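Local atomic coordinates of beta sliding clamp (Bartonella birtlesii LL-WM9, PDB entry 6PTR), a protein that forms a ring-shaped head-to-tail homodimer around DNA and probably tethers DNA polymerases and other proteins to the DNA, making them processive. Residues C[26-31]-C[214-219]. Residues are numbered along the deposited sequence; the frame is centred on the assembly and turned at random.
Sequences HRVVER and VGELQK
R27, E216 and K219 form a salt-bridge network, the charged part of this contact. Its R27-E216 arm is long: R27 NE is 3.7 Å from E216 OE1, which lies at the guanidinium edge, near its plane, and equally 3.7 Å from R27 CG and CD. The two planes are 47° apart. The pairing uses a single oxygen, since OE1 meets R27 while OE2 is held by K219. The E216 chain bends at chi2 (-55°), and K219, one turn on, reaches back to put NZ 3.0 Å from OE2, on its syn side. One carboxylate thus sits between two cations and probably offsets their like charges.

A water joins side chain to backbone: it accepts from R27 NH2 at 3.1 Å and donates to E216 O at 2.7 Å.

Among nonpolar contacts, R27, nearly eclipsed at chi1 (18°) but extended from CG to NE, runs opposite to K219, extended beyond CG; their CD atoms are 3.9 Å apart. V28 CG2 stands 4.2 Å from E216 CG.

With 205 Å² buried, the loop after helix 15-26 meets helix 211-221 beside strands 59-69 (L59, touched by V28 and E216) and 245-250 (F247, touched by E216), whose antiparallel pairing continues one sheet from the clamp's N-terminal to its central domain.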
loop_
_atom_site.group_PDB
_atom_site.type_symbol
_atom_site.label_atom_id
_atom_site.label_comp_id
_atom_site.label_asym_id
_atom_site.label_seq_id
_atom_site.Cartn_x
_atom_site.Cartn_y
_atom_site.Cartn_z
ATOM N N HIS C 26 -3.609 8.657 18.486
ATOM C CA HIS C 26 -2.479 7.737 18.446
ATOM C C HIS C 26 -1.485 8.082 17.346
ATOM O O HIS C 26 -0.293 7.797 17.497
ATOM C CB HIS C 26 -2.977 6.286 18.297
ATOM C CG HIS C 26 -3.209 5.850 16.887
ATOM N ND1 HIS C 26 -4.321 6.221 16.158
ATOM C CD2 HIS C 26 -2.485 5.043 16.075
ATOM C CE1 HIS C 26 -4.258 5.682 14.954
ATOM N NE2 HIS C 26 -3.151 4.966 14.875
ATOM N N ARG C 27 -1.934 8.685 16.242
ATOM C CA ARG C 27 -1.013 8.912 15.134
ATOM C C ARG C 27 0.041 9.976 15.433
ATOM O O ARG C 27 0.973 10.138 14.636
ATOM C CB ARG C 27 -1.781 9.276 13.853
ATOM C CG ARG C 27 -3.224 9.756 14.026
ATOM C CD ARG C 27 -3.900 9.964 12.648
ATOM N NE ARG C 27 -4.980 10.955 12.678
ATOM C CZ ARG C 27 -6.265 10.691 12.454
ATOM N NH1 ARG C 27 -6.656 9.453 12.170
ATOM N NH2 ARG C 27 -7.165 11.669 12.505
ATOM N N VAL C 28 -0.076 10.692 16.552
ATOM C CA VAL C 28 0.932 11.666 16.948
ATOM C C VAL C 28 2.189 10.957 17.424
ATOM O O VAL C 28 3.308 11.480 17.298
ATOM C CB VAL C 28 0.317 12.591 18.016
ATOM C CG1 VAL C 28 1.374 13.256 18.871
ATOM C CG2 VAL C 28 -0.517 13.619 17.309
ATOM N N VAL C 29 2.032 9.736 17.928
ATOM C CA VAL C 29 3.166 8.951 18.381
ATOM C C VAL C 29 4.046 8.599 17.193
ATOM O O VAL C 29 3.565 8.149 16.143
ATOM C CB VAL C 29 2.669 7.700 19.119
ATOM C CG1 VAL C 29 3.832 6.781 19.440
ATOM C CG2 VAL C 29 1.917 8.106 20.370
ATOM N N GLU C 30 5.345 8.824 17.337
ATOM C CA GLU C 30 6.283 8.426 16.303
ATOM C C GLU C 30 6.614 6.946 16.461
ATOM O O GLU C 30 6.865 6.468 17.571
ATOM C CB GLU C 30 7.554 9.273 16.381
ATOM C CG GLU C 30 8.245 9.522 15.039
ATOM C CD GLU C 30 7.531 10.558 14.177
ATOM O OE1 GLU C 30 7.307 10.275 12.982
ATOM O OE2 GLU C 30 7.197 11.652 14.687
ATOM N N ARG C 31 6.583 6.212 15.347
ATOM C CA ARG C 31 6.951 4.799 15.401
ATOM C C ARG C 31 8.454 4.631 15.593
ATOM O O ARG C 31 8.897 3.717 16.298
ATOM C CB ARG C 31 6.486 4.075 14.136
ATOM C CG ARG C 31 4.977 3.842 14.062
ATOM C CD ARG C 31 4.642 2.917 12.904
ATOM N NE ARG C 31 3.242 2.986 12.497
ATOM C CZ ARG C 31 2.293 2.167 12.940
ATOM N NH1 ARG C 31 2.592 1.218 13.820
ATOM N NH2 ARG C 31 1.043 2.299 12.506
ATOM N N VAL C 214 0.487 20.813 11.055
ATOM C CA VAL C 214 -0.381 21.028 9.904
ATOM C C VAL C 214 -0.953 19.704 9.431
ATOM O O VAL C 214 -2.149 19.595 9.164
ATOM C CB VAL C 214 0.372 21.740 8.767
ATOM C CG1 VAL C 214 -0.495 21.747 7.511
ATOM C CG2 VAL C 214 0.741 23.163 9.185
ATOM N N GLY C 215 -0.110 18.676 9.345
ATOM C CA GLY C 215 -0.561 17.399 8.815
ATOM C C GLY C 215 -1.585 16.719 9.704
ATOM O O GLY C 215 -2.573 16.158 9.217
ATOM N N GLU C 216 -1.384 16.776 11.013
ATOM C CA GLU C 216 -2.357 16.152 11.907
ATOM C C GLU C 216 -3.661 16.933 11.936
ATOM O O GLU C 216 -4.752 16.338 11.998
ATOM C CB GLU C 216 -1.769 16.025 13.311
ATOM C CG GLU C 216 -0.599 15.065 13.360
ATOM C CD GLU C 216 -0.956 13.694 12.802
ATOM O OE1 GLU C 216 -1.976 13.106 13.235
ATOM O OE2 GLU C 216 -0.232 13.224 11.908
ATOM N N LEU C 217 -3.572 18.267 11.936
ATOM C CA LEU C 217 -4.775 19.079 11.859
ATOM C C LEU C 217 -5.549 18.751 10.593
ATOM O O LEU C 217 -6.772 18.569 10.629
ATOM C CB LEU C 217 -4.386 20.563 11.927
ATOM C CG LEU C 217 -5.427 21.658 12.110
ATOM C CD1 LEU C 217 -6.289 21.370 13.314
ATOM C CD2 LEU C 217 -4.697 23.002 12.266
ATOM N N GLN C 218 -4.836 18.596 9.475
ATOM C CA GLN C 218 -5.486 18.297 8.208
ATOM C C GLN C 218 -6.170 16.944 8.235
ATOM O O GLN C 218 -7.258 16.786 7.671
ATOM C CB GLN C 218 -4.463 18.365 7.074
ATOM C CG GLN C 218 -4.201 19.785 6.660
ATOM C CD GLN C 218 -5.287 20.299 5.725
ATOM O OE1 GLN C 218 -6.409 20.577 6.156
ATOM N NE2 GLN C 218 -4.963 20.399 4.434
ATOM N N LYS C 219 -5.572 15.953 8.903
ATOM C CA LYS C 219 -6.234 14.650 8.977
ATOM C C LYS C 219 -7.559 14.746 9.731
ATOM O O LYS C 219 -8.548 14.107 9.354
ATOM C CB LYS C 219 -5.327 13.619 9.647
ATOM C CG LYS C 219 -4.127 13.195 8.808
ATOM C CD LYS C 219 -3.158 12.385 9.659
ATOM C CE LYS C 219 -1.896 12.008 8.901
ATOM N NZ LYS C 219 -0.948 11.274 9.791
HETATM O O HOH W 1 -5.756 14.257 13.465
#